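Local coordinates for protein ADP-ribose pyrophosphatase MutT (Rickettsia felis, PDB 4KYX) that probably hydrolyses nucleoside diphosphate-linked substrates such as ADP-ribose or oxidised nucleotides like 8-oxo-dGTP, with magnesium as cofactor, as a Nudix-family pyrophosphatase, at residues I17-N23 with I94-C100. Sequence-based numbering, arbitrary orientation.
Sequences IGILIFN and IFLKAHC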
ATOM      1  N   ILE A  17      -4.497   6.773   3.538  1.00 18.27           N
ATOM      2  CA  ILE A  17      -3.579   6.719   4.645  1.00 18.49           C
ATOM      3  C   ILE A  17      -4.455   6.676   5.910  1.00 18.76           C
ATOM      4  O   ILE A  17      -5.300   7.564   6.103  1.00 20.18           O
ATOM      5  CB  ILE A  17      -2.660   7.982   4.645  1.00 19.60           C
ATOM      6  CG1 ILE A  17      -1.719   8.075   3.432  1.00 20.55           C
ATOM      7  CG2 ILE A  17      -1.962   8.151   5.987  1.00 20.42           C
ATOM      8  CD1 ILE A  17      -0.924   6.872   3.079  1.00 20.61           C
ATOM      9  N   GLY A  18      -4.228   5.718   6.803  1.00 17.19           N
ATOM     10  CA  GLY A  18      -4.850   5.782   8.121  1.00 16.33           C
ATOM     11  C   GLY A  18      -3.808   5.938   9.192  1.00 15.86           C
ATOM     12  O   GLY A  18      -2.753   5.340   9.162  1.00 15.28           O
ATOM     13  N   ILE A  19      -4.133   6.752  10.186  1.00 15.44           N
ATOM     14  CA  ILE A  19      -3.242   6.960  11.310  1.00 15.81           C
ATOM     15  C   ILE A  19      -3.810   6.511  12.656  1.00 16.03           C
ATOM     16  O   ILE A  19      -4.879   6.970  13.074  1.00 16.38           O
ATOM     17  CB  ILE A  19      -2.868   8.431  11.431  1.00 15.92           C
ATOM     18  CG1 ILE A  19      -2.407   8.929  10.042  1.00 15.84           C
ATOM     19  CG2 ILE A  19      -1.746   8.553  12.459  1.00 16.51           C
ATOM     20  CD1 ILE A  19      -3.494   9.613   9.220  1.00 15.56           C
ATOM     21  N   LEU A  20      -3.127   5.581  13.308  1.00 16.36           N
ATOM     22  CA  LEU A  20      -3.416   5.267  14.687  1.00 17.03           C
ATOM     23  C   LEU A  20      -2.652   6.272  15.558  1.00 16.89           C
ATOM     24  O   LEU A  20      -1.470   6.150  15.780  1.00 16.76           O
ATOM     25  CB  LEU A  20      -3.052   3.856  15.067  1.00 18.21           C
ATOM     26  CG  LEU A  20      -3.485   2.747  14.113  1.00 18.98           C
ATOM     27  CD1 LEU A  20      -3.238   1.376  14.749  1.00 20.27           C
ATOM     28  CD2 LEU A  20      -4.957   2.931  13.815  1.00 18.62           C
ATOM     29  N   ILE A  21      -3.404   7.229  16.106  1.00 16.59           N
ATOM     30  CA  ILE A  21      -2.859   8.291  16.923  1.00 17.30           C
ATOM     31  C   ILE A  21      -3.009   7.852  18.362  1.00 18.33           C
ATOM     32  O   ILE A  21      -4.137   7.504  18.814  1.00 17.65           O
ATOM     33  CB  ILE A  21      -3.649   9.599  16.815  1.00 16.85           C
ATOM     34  CG1 ILE A  21      -3.783  10.061  15.377  1.00 16.23           C
ATOM     35  CG2 ILE A  21      -2.971  10.682  17.645  1.00 17.55           C
ATOM     36  CD1 ILE A  21      -4.918  11.038  15.209  1.00 16.10           C
ATOM     37  N   PHE A  22      -1.875   7.850  19.059  1.00 19.96           N
ATOM     38  CA  PHE A  22      -1.812   7.448  20.463  1.00 21.94           C
ATOM     39  C   PHE A  22      -1.607   8.613  21.389  1.00 22.66           C
ATOM     40  O   PHE A  22      -0.931   9.584  21.055  1.00 22.68           O
ATOM     41  CB  PHE A  22      -0.689   6.467  20.714  1.00 23.34           C
ATOM     42  CG  PHE A  22      -0.937   5.099  20.188  1.00 24.37           C
ATOM     43  CD1 PHE A  22      -0.907   4.827  18.840  1.00 24.44           C
ATOM     44  CD2 PHE A  22      -1.164   4.047  21.058  1.00 26.01           C
ATOM     45  CE1 PHE A  22      -1.137   3.549  18.367  1.00 24.71           C
ATOM     46  CE2 PHE A  22      -1.370   2.764  20.584  1.00 26.47           C
ATOM     47  CZ  PHE A  22      -1.360   2.509  19.240  1.00 25.66           C
ATOM     48  N   ASN A  23      -2.192   8.521  22.577  1.00 23.77           N
ATOM     49  CA  ASN A  23      -1.985   9.527  23.641  1.00 24.85           C
ATOM     50  C   ASN A  23      -0.957   9.022  24.658  1.00 27.01           C
ATOM     51  O   ASN A  23      -0.409   7.960  24.484  1.00 26.55           O
ATOM     52  CB  ASN A  23      -3.333   9.971  24.290  1.00 25.00           C
ATOM     53  CG  ASN A  23      -4.022   8.885  25.120  1.00 25.10           C
ATOM     54  OD1 ASN A  23      -3.489   7.806  25.422  1.00 25.03           O
ATOM     55  ND2 ASN A  23      -5.256   9.167  25.462  1.00 25.25           N
ATOM     56  N   ILE A  94      -2.877   2.415   3.763  1.00 16.37           N
ATOM     57  CA  ILE A  94      -1.604   2.342   4.440  1.00 16.33           C
ATOM     58  C   ILE A  94      -1.799   2.873   5.828  1.00 15.85           C
ATOM     59  O   ILE A  94      -2.232   4.015   5.999  1.00 15.21           O
ATOM     60  CB  ILE A  94      -0.587   3.250   3.750  1.00 17.16           C
ATOM     61  CG1 ILE A  94      -0.528   2.908   2.269  1.00 18.22           C
ATOM     62  CG2 ILE A  94       0.764   3.175   4.444  1.00 17.39           C
ATOM     63  CD1 ILE A  94      -0.016   1.566   1.958  1.00 19.28           C
ATOM     64  N   PHE A  95      -1.528   2.041   6.822  1.00 15.76           N
ATOM     65  CA  PHE A  95      -1.645   2.484   8.206  1.00 15.76           C
ATOM     66  C   PHE A  95      -0.314   2.805   8.802  1.00 15.93           C
ATOM     67  O   PHE A  95       0.664   2.070   8.611  1.00 15.61           O
ATOM     68  CB  PHE A  95      -2.297   1.428   9.070  1.00 16.10           C
ATOM     69  CG  PHE A  95      -3.768   1.311   8.830  1.00 16.18           C
ATOM     70  CD1 PHE A  95      -4.647   2.136   9.468  1.00 16.48           C
ATOM     71  CD2 PHE A  95      -4.266   0.350   7.924  1.00 16.86           C
ATOM     72  CE1 PHE A  95      -6.038   2.023   9.259  1.00 16.65           C
ATOM     73  CE2 PHE A  95      -5.646   0.249   7.723  1.00 16.79           C
ATOM     74  CZ  PHE A  95      -6.515   1.094   8.390  1.00 16.82           C
ATOM     75  N   LEU A  96      -0.328   3.888   9.591  1.00 16.03           N
ATOM     76  CA  LEU A  96       0.805   4.287  10.363  1.00 16.67           C
ATOM     77  C   LEU A  96       0.407   4.578  11.798  1.00 17.08           C
ATOM     78  O   LEU A  96      -0.750   4.745  12.068  1.00 16.54           O
ATOM     79  CB  LEU A  96       1.471   5.511   9.776  1.00 17.01           C
ATOM     80  CG  LEU A  96       1.988   5.391   8.370  1.00 17.27           C
ATOM     81  CD1 LEU A  96       0.939   5.871   7.376  1.00 16.90           C
ATOM     82  CD2 LEU A  96       3.247   6.200   8.286  1.00 18.48           C
ATOM     83  N   LYS A  97       1.344   4.466  12.703  1.00 18.27           N
ATOM     84  CA  LYS A  97       1.095   4.857  14.058  1.00 19.38           C
ATOM     85  C   LYS A  97       2.013   5.965  14.549  1.00 19.41           C
ATOM     86  O   LYS A  97       3.175   6.050  14.162  1.00 19.41           O
ATOM     87  CB  LYS A  97       1.098   3.686  15.007  1.00 21.47           C
ATOM     88  CG  LYS A  97       2.386   2.986  15.215  1.00 23.80           C
ATOM     89  CD  LYS A  97       2.420   2.349  16.617  1.00 27.17           C
ATOM     90  CE  LYS A  97       3.862   1.864  16.861  1.00 30.17           C
ATOM     91  NZ  LYS A  97       4.077   0.448  16.472  1.00 31.61           N
ATOM     92  N   ALA A  98       1.466   6.806  15.428  1.00 19.33           N
ATOM     93  CA  ALA A  98       2.275   7.843  16.020  1.00 20.15           C
ATOM     94  C   ALA A  98       1.692   8.288  17.338  1.00 21.25           C
ATOM     95  O   ALA A  98       0.467   8.238  17.546  1.00 20.30           O
ATOM     96  CB  ALA A  98       2.373   9.028  15.091  1.00 19.98           C
ATOM     97  N   HIS A  99       2.574   8.727  18.225  1.00 22.67           N
ATOM     98  CA  HIS A  99       2.130   9.440  19.422  1.00 24.20           C
ATOM     99  C   HIS A  99       1.947  10.907  19.106  1.00 24.39           C
ATOM    100  O   HIS A  99       2.742  11.491  18.356  1.00 25.19           O
ATOM    101  CB  HIS A  99       3.104   9.249  20.574  1.00 26.06           C
ATOM    102  CG  HIS A  99       2.833   8.017  21.362  1.00 27.08           C
ATOM    103  ND1 HIS A  99       2.071   8.021  22.510  1.00 28.22           N
ATOM    104  CD2 HIS A  99       3.141   6.723  21.112  1.00 27.67           C
ATOM    105  CE1 HIS A  99       1.976   6.784  22.968  1.00 28.92           C
ATOM    106  NE2 HIS A  99       2.611   5.978  22.130  1.00 28.82           N
ATOM    107  N   CYS A 100       0.861  11.479  19.609  1.00 24.34           N
ATOM    108  CA  CYS A 100       0.689  12.928  19.553  1.00 25.05           C
ATOM    109  C   CYS A 100       1.401  13.647  20.710  1.00 26.40           C
ATOM    110  O   CYS A 100       1.558  13.114  21.799  1.00 26.75           O
ATOM    111  CB  CYS A 100      -0.768  13.328  19.443  1.00 25.21           C
ATOM    112  SG  CYS A 100      -1.712  13.051  20.940  1.00 26.35           S
TER
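The inner parallel strand pair of the mixed sheet of a Nudix domain forms where 17-22 runs beside 94-99, and six backbone hydrogen bonds join 17-23 with 94-100. The even-numbered residues of the first segment do all the pairing: Gly-18 N donates to Ile-94 O (2.7 Å) and Gly-18 O accepts from Leu-96 N (2.9 Å), a pattern that Leu-20 and Phe-22 repeat up to Cys-100 N. Ile-19 and Ile-21 instead turn their amide groups outward, bonding to Ala-45 and Leu-29.

Gly-18 suits its place because, having no side chain, it lets the Phe-95 ring come close beside its backbone, with Phe-95 CD1 3.9 Å from Gly-18 CA. On this same face, Phe-22 sets its CB over the centre of the His-99 imidazole, a CH-pi contact 3.5 Å from the centroid and 11° off the ring normal. With CG beside the backbone N (chi1 -73°), the Phe-22 ring reaches back toward Lys-97; Phe-22 CE1 comes 4.0 Å from Lys-97 CB, so the aliphatic part of the lysine lies against the ring while its amine extends away from 17-23. Ile-147 also touches Leu-20 and Phe-22 here.

The other face carries branched aliphatic residues: Ile-17 extends CD1 to Ile-94 CB (3.7 Å) and its CG2 meets Leu-96 CD1. Helix 55-67 packs on Ile-17 and Ile-19, while Ile-21 CG2 touches Cys-100 CB (3.9 Å) near Trp-119. Such a twisted parallel pair, with a largely hydrophobic face under a helix, is characteristic of the alpha/beta/alpha sandwich of the Nudix fold.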